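Local coordinates for aryl acylamidase (bacterium CSBL00001, PDB 4YJ6), which probably hydrolyses the amide bond of N-acyl arylamines, as an aryl acylamidase of the amidase signature family, at residues A[321-326]-A[357-362]; A[134-139]-A[328-333]. All coordinates share one frame; numbering follows the deposited sequence.

Contact 1. Residues A[321-326]-A[357-362]; sequences AWCRMI and MKWIDA
The indole of W359 has C323 CB over one face, above the middle of the ring system, and the CE methylene of its own neighbour K358 over the opposite face, toward the rim. C323 CB stands 3.4 Å from the centroid of the W359 six-membered ring and only 13° off its normal, a CH-pi contact made almost squarely over the face. With C323 SG turned beside its own backbone N (chi1 -72°), the sulfur reaches the other half of the indole, 4.0 Å from the centroid of the W359 five-membered ring, in an oblique sulfur-aromatic contact. The same SG lies in plane at the edge of the W322 ring, which places it between two indoles. R324 adds its aliphatic root: R324 CG comes to 3.8 Å from W359 CZ3, at an oblique angle to the ring. Its guanidinium plane is inclined 63° to the indole, not stacked on it, and R324 NH2 forms a salt bridge with D374 on helix 368-389. F138 also meets the W359 ring, so loop, helix and indole share one apolar cluster. Across the two segments the contact is side-chain packing with no polar bond. It is helix-helix packing in which one tryptophan of the short helix 354-363 lies against the long helix 315-339, with the cysteine CB over the ring and its sulfur in an oblique Cys sulfur-aromatic contact beside it.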
loop_
_atom_site.group_PDB
_atom_site.type_symbol
_atom_site.label_atom_id
_atom_site.label_comp_id
_atom_site.label_asym_id
_atom_site.label_seq_id
_atom_site.Cartn_x
_atom_site.Cartn_y
_atom_site.Cartn_z
ATOM N N ALA A 321 4.339 -5.155 -19.854
ATOM C CA ALA A 321 3.483 -6.320 -19.566
ATOM C C ALA A 321 2.596 -6.026 -18.370
ATOM O O ALA A 321 1.398 -6.347 -18.373
ATOM C CB ALA A 321 4.339 -7.579 -19.277
ATOM N N TRP A 322 3.166 -5.432 -17.327
ATOM C CA TRP A 322 2.328 -5.028 -16.162
ATOM C C TRP A 322 1.199 -4.094 -16.559
ATOM O O TRP A 322 0.031 -4.305 -16.184
ATOM C CB TRP A 322 3.194 -4.330 -15.109
ATOM C CG TRP A 322 2.395 -4.006 -13.829
ATOM C CD1 TRP A 322 2.213 -4.830 -12.735
ATOM C CD2 TRP A 322 1.711 -2.790 -13.524
ATOM N NE1 TRP A 322 1.448 -4.196 -11.798
ATOM C CE2 TRP A 322 1.128 -2.942 -12.252
ATOM C CE3 TRP A 322 1.505 -1.588 -14.226
ATOM C CZ2 TRP A 322 0.371 -1.940 -11.655
ATOM C CZ3 TRP A 322 0.759 -0.596 -13.648
ATOM C CH2 TRP A 322 0.183 -0.771 -12.363
ATOM N N CYS A 323 1.517 -3.081 -17.364
ATOM C CA CYS A 323 0.487 -2.139 -17.798
ATOM C C CYS A 323 -0.609 -2.820 -18.582
ATOM O O CYS A 323 -1.789 -2.516 -18.393
ATOM C CB CYS A 323 1.105 -1.008 -18.646
ATOM S SG CYS A 323 2.095 0.171 -17.676
ATOM N N ARG A 324 -0.249 -3.732 -19.487
ATOM C CA ARG A 324 -1.285 -4.438 -20.217
ATOM C C ARG A 324 -2.134 -5.319 -19.290
ATOM O O ARG A 324 -3.354 -5.388 -19.440
ATOM C CB ARG A 324 -0.668 -5.299 -21.331
ATOM C CG ARG A 324 -0.200 -4.468 -22.553
ATOM C CD ARG A 324 0.212 -5.384 -23.707
ATOM N NE ARG A 324 1.407 -6.159 -23.355
ATOM C CZ ARG A 324 2.664 -5.799 -23.590
ATOM N NH1 ARG A 324 2.968 -4.639 -24.219
ATOM N NH2 ARG A 324 3.646 -6.593 -23.181
HETATM N N MSE A 325 -1.492 -6.024 -18.351
HETATM C CA MSE A 325 -2.252 -6.879 -17.436
HETATM C C MSE A 325 -3.236 -6.111 -16.566
HETATM O O MSE A 325 -4.352 -6.581 -16.347
HETATM C CB MSE A 325 -1.272 -7.669 -16.559
HETATM C CG MSE A 325 -0.613 -8.691 -17.375
HETATM SE SE MSE A 325 0.875 -9.332 -16.295
HETATM C CE MSE A 325 -0.052 -10.104 -14.836
ATOM N N ILE A 326 -2.843 -4.940 -16.073
ATOM C CA ILE A 326 -3.749 -4.093 -15.282
ATOM C C ILE A 326 -4.832 -3.471 -16.171
ATOM O O ILE A 326 -5.994 -3.274 -15.778
ATOM C CB ILE A 326 -2.937 -2.932 -14.604
ATOM C CG1 ILE A 326 -2.030 -3.518 -13.523
ATOM C CG2 ILE A 326 -3.898 -1.837 -14.022
ATOM C CD1 ILE A 326 -2.765 -3.755 -12.174
HETATM N N MSE A 357 -5.351 6.265 -20.956
HETATM C CA MSE A 357 -6.137 5.960 -22.146
HETATM C C MSE A 357 -5.250 5.282 -23.189
HETATM O O MSE A 357 -5.712 4.470 -23.977
HETATM C CB MSE A 357 -6.791 7.237 -22.711
HETATM C CG MSE A 357 -7.825 6.982 -23.783
HETATM SE SE MSE A 357 -9.402 6.001 -23.066
HETATM C CE MSE A 357 -10.355 7.431 -22.117
ATOM N N LYS A 358 -3.959 5.601 -23.205
ATOM C CA LYS A 358 -3.055 4.896 -24.118
ATOM C C LYS A 358 -3.163 3.380 -23.922
ATOM O O LYS A 358 -3.292 2.622 -24.885
ATOM C CB LYS A 358 -1.617 5.335 -23.869
ATOM C CG LYS A 358 -0.578 4.507 -24.626
ATOM C CD LYS A 358 0.824 4.983 -24.259
ATOM C CE LYS A 358 1.185 4.613 -22.820
ATOM N NZ LYS A 358 2.664 4.665 -22.575
ATOM N N TRP A 359 -3.107 2.944 -22.665
ATOM C CA TRP A 359 -3.134 1.496 -22.379
ATOM C C TRP A 359 -4.536 0.933 -22.577
ATOM O O TRP A 359 -4.700 -0.214 -23.028
ATOM C CB TRP A 359 -2.648 1.247 -20.948
ATOM C CG TRP A 359 -1.197 1.527 -20.812
ATOM C CD1 TRP A 359 -0.617 2.549 -20.141
ATOM C CD2 TRP A 359 -0.130 0.766 -21.395
ATOM N NE1 TRP A 359 0.763 2.464 -20.246
ATOM C CE2 TRP A 359 1.078 1.386 -21.029
ATOM C CE3 TRP A 359 -0.094 -0.378 -22.196
ATOM C CZ2 TRP A 359 2.329 0.895 -21.431
ATOM C CZ3 TRP A 359 1.132 -0.873 -22.591
ATOM C CH2 TRP A 359 2.331 -0.234 -22.204
ATOM N N ILE A 360 -5.543 1.726 -22.217
ATOM C CA ILE A 360 -6.932 1.356 -22.468
ATOM C C ILE A 360 -7.139 1.030 -23.958
ATOM O O ILE A 360 -7.719 0.002 -24.302
ATOM C CB ILE A 360 -7.893 2.486 -22.020
ATOM C CG1 ILE A 360 -7.853 2.640 -20.503
ATOM C CG2 ILE A 360 -9.317 2.207 -22.497
ATOM C CD1 ILE A 360 -8.003 1.333 -19.769
ATOM N N ASP A 361 -6.624 1.877 -24.841
ATOM C CA ASP A 361 -6.766 1.620 -26.265
ATOM C C ASP A 361 -5.880 0.450 -26.690
ATOM O O ASP A 361 -6.256 -0.340 -27.549
ATOM C CB ASP A 361 -6.394 2.868 -27.075
ATOM C CG ASP A 361 -7.409 3.992 -26.936
ATOM O OD1 ASP A 361 -8.584 3.748 -26.575
ATOM O OD2 ASP A 361 -7.018 5.143 -27.214
ATOM N N ALA A 362 -4.707 0.337 -26.084
ATOM C CA ALA A 362 -3.755 -0.678 -26.501
ATOM C C ALA A 362 -4.324 -2.087 -26.273
ATOM O O ALA A 362 -4.012 -3.025 -27.033
ATOM C CB ALA A 362 -2.454 -0.495 -25.741
#

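Contact 2. Residues A[134-139]-A[328-333]; sequences PVYGFR and IPTVAS
Y136 and T330 are the closest backbone neighbours, with CA atoms 7.2 Å apart, where the irregular 134-139 loop faces residues 328-333 of helix 315-339, which is kinked at P329. The Y136 ring takes T330 CG2 over its centre: the methyl lies 3.6 Å from the Y136 ring centroid and 11° off the normal, a CH-pi contact. T330 CG2 is anti to the backbone N and OG1 beside it (chi1 -61°), an arrangement that gives the methyl to the ring and lets the hydroxyl bond to I326 O in the preceding turn. At the far end of the ring, S333 OG sits at the edge and in plane, with Y136 OH 2.7 Å from S333 OG in a short hydrogen bond whose donor may be either hydroxyl. One turn of helix thus meets the tyrosine twice, by methyl on the face and by hydroxyl at the rim. Within the loop, F138 is the centre of an inverse gamma turn, closed by a weak bond from R139 N to G137 O; the loop follows strand 126-131 in the amidase fold. A leucine in place of Y136 has neither hydroxyl nor ring, which would probably leave S333 OG without this partner and the T330 methyl without an aromatic face to lie on. A water adds a polar bridge, donating to Y136 O at 2.9 Å and to T330 OG1 at 2.8 Å, so this threonine oxygen is held by water as well as by its own helix. F138 turns its ring edge to T330 OG1, a looser approach of 4.5 Å from F138 CD2. Further along helix 315-339, M334 and L337 also touch the tyrosine, and the backbone of Y136 is hydrogen-bonded to that of L97.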
loop_
_atom_site.group_PDB
_atom_site.type_symbol
_atom_site.label_atom_id
_atom_site.label_comp_id
_atom_site.label_asym_id
_atom_site.label_seq_id
_atom_site.Cartn_x
_atom_site.Cartn_y
_atom_site.Cartn_z
ATOM N N PRO A 134 -4.666 7.891 -7.235
ATOM C CA PRO A 134 -4.724 8.269 -8.647
ATOM C C PRO A 134 -5.786 7.454 -9.378
ATOM O O PRO A 134 -6.227 6.382 -8.913
ATOM C CB PRO A 134 -3.338 7.864 -9.173
ATOM C CG PRO A 134 -3.002 6.637 -8.344
ATOM C CD PRO A 134 -3.489 7.046 -6.941
ATOM N N VAL A 135 -6.208 7.957 -10.526
ATOM C CA VAL A 135 -7.294 7.346 -11.279
ATOM C C VAL A 135 -6.969 5.895 -11.606
ATOM O O VAL A 135 -5.915 5.597 -12.139
ATOM C CB VAL A 135 -7.584 8.133 -12.592
ATOM C CG1 VAL A 135 -8.508 7.333 -13.515
ATOM C CG2 VAL A 135 -8.152 9.548 -12.261
ATOM N N TYR A 136 -7.887 5.001 -11.247
ATOM C CA TYR A 136 -7.750 3.561 -11.505
ATOM C C TYR A 136 -6.452 2.981 -10.922
ATOM O O TYR A 136 -6.020 1.888 -11.319
ATOM C CB TYR A 136 -7.849 3.255 -13.017
ATOM C CG TYR A 136 -9.271 3.046 -13.520
ATOM C CD1 TYR A 136 -10.028 1.998 -13.039
ATOM C CD2 TYR A 136 -9.852 3.892 -14.489
ATOM C CE1 TYR A 136 -11.330 1.777 -13.492
ATOM C CE2 TYR A 136 -11.145 3.680 -14.948
ATOM C CZ TYR A 136 -11.878 2.628 -14.442
ATOM O OH TYR A 136 -13.165 2.382 -14.866
ATOM N N GLY A 137 -5.874 3.664 -9.938
ATOM C CA GLY A 137 -4.620 3.208 -9.335
ATOM C C GLY A 137 -3.426 3.224 -10.295
ATOM O O GLY A 137 -2.380 2.685 -9.969
ATOM N N PHE A 138 -3.562 3.869 -11.458
ATOM C CA PHE A 138 -2.657 3.538 -12.583
ATOM C C PHE A 138 -1.410 4.442 -12.592
ATOM O O PHE A 138 -1.076 5.071 -13.608
ATOM C CB PHE A 138 -3.430 3.574 -13.926
ATOM C CG PHE A 138 -2.932 2.569 -14.962
ATOM C CD1 PHE A 138 -1.724 2.750 -15.612
ATOM C CD2 PHE A 138 -3.696 1.477 -15.312
ATOM C CE1 PHE A 138 -1.274 1.812 -16.587
ATOM C CE2 PHE A 138 -3.241 0.540 -16.262
ATOM C CZ PHE A 138 -2.023 0.729 -16.888
ATOM N N ARG A 139 -0.731 4.500 -11.447
ATOM C CA ARG A 139 0.598 5.127 -11.323
ATOM C C ARG A 139 1.055 5.068 -9.873
ATOM O O ARG A 139 0.241 4.908 -8.955
ATOM C CB ARG A 139 0.602 6.602 -11.775
ATOM C CG ARG A 139 -0.509 7.437 -11.105
ATOM C CD ARG A 139 -0.622 8.866 -11.698
ATOM N NE ARG A 139 -1.062 8.824 -13.084
ATOM C CZ ARG A 139 -0.767 9.725 -14.018
ATOM N NH1 ARG A 139 0.004 10.773 -13.740
ATOM N NH2 ARG A 139 -1.248 9.557 -15.248
ATOM N N ILE A 328 -6.409 -4.653 -18.784
ATOM C CA ILE A 328 -7.515 -5.488 -19.241
ATOM C C ILE A 328 -8.723 -5.381 -18.298
ATOM O O ILE A 328 -9.835 -5.055 -18.726
ATOM C CB ILE A 328 -7.074 -6.964 -19.495
ATOM C CG1 ILE A 328 -6.089 -6.994 -20.674
ATOM C CG2 ILE A 328 -8.297 -7.845 -19.809
ATOM C CD1 ILE A 328 -5.265 -8.299 -20.794
ATOM N N PRO A 329 -8.517 -5.600 -16.993
ATOM C CA PRO A 329 -9.683 -5.392 -16.112
ATOM C C PRO A 329 -10.094 -3.936 -15.980
ATOM O O PRO A 329 -11.237 -3.668 -15.643
ATOM C CB PRO A 329 -9.226 -5.931 -14.743
ATOM C CG PRO A 329 -7.795 -6.338 -14.911
ATOM C CD PRO A 329 -7.379 -6.253 -16.329
ATOM N N THR A 330 -9.184 -3.001 -16.236
ATOM C CA THR A 330 -9.565 -1.591 -16.201
ATOM C C THR A 330 -10.543 -1.319 -17.350
ATOM O O THR A 330 -11.543 -0.630 -17.187
ATOM C CB THR A 330 -8.317 -0.705 -16.320
ATOM O OG1 THR A 330 -7.461 -0.975 -15.201
ATOM C CG2 THR A 330 -8.718 0.758 -16.272
ATOM N N VAL A 331 -10.260 -1.886 -18.522
ATOM C CA VAL A 331 -11.155 -1.707 -19.661
ATOM C C VAL A 331 -12.505 -2.325 -19.329
ATOM O O VAL A 331 -13.535 -1.746 -19.646
ATOM C CB VAL A 331 -10.591 -2.348 -20.930
ATOM C CG1 VAL A 331 -11.678 -2.455 -22.049
ATOM C CG2 VAL A 331 -9.391 -1.539 -21.431
ATOM N N ALA A 332 -12.509 -3.501 -18.693
ATOM C CA ALA A 332 -13.775 -4.133 -18.330
ATOM C C ALA A 332 -14.590 -3.243 -17.414
ATOM O O ALA A 332 -15.813 -3.139 -17.575
ATOM C CB ALA A 332 -13.533 -5.513 -17.660
ATOM N N SER A 333 -13.938 -2.607 -16.441
ATOM C CA SER A 333 -14.615 -1.637 -15.576
ATOM C C SER A 333 -15.222 -0.482 -16.395
ATOM O O SER A 333 -16.393 -0.096 -16.206
ATOM C CB SER A 333 -13.635 -1.077 -14.536
ATOM O OG SER A 333 -14.190 0.050 -13.860
HETATM O O HOH W 1 -7.379 -0.452 -12.462
#

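Overall arrangement
Both contacts are buried and use helix 315-339: contact 1 sets its earlier turns against helix 354-363, contact 2 its later turns against the 134-139 loop. Contact 1 lies farther out, its centre about 21 Å from that of the chain against about 16 Å for contact 2. Their centres are about 9 Å apart, and they touch directly, I326 CG2 lying 3.3 Å from F138 CE2 and I360 CD1 3.6 Å from T330 CG2. The helix is therefore packed from the loop and from the short helix, with F138 and I360 filling the junction. Chemistry separates them: between two helices, contact 1 relies on carbon and sulfur against an indole, whereas contact 2, where a loop carbonyl faces the helix, adds a hydroxyl pair and a bridging water.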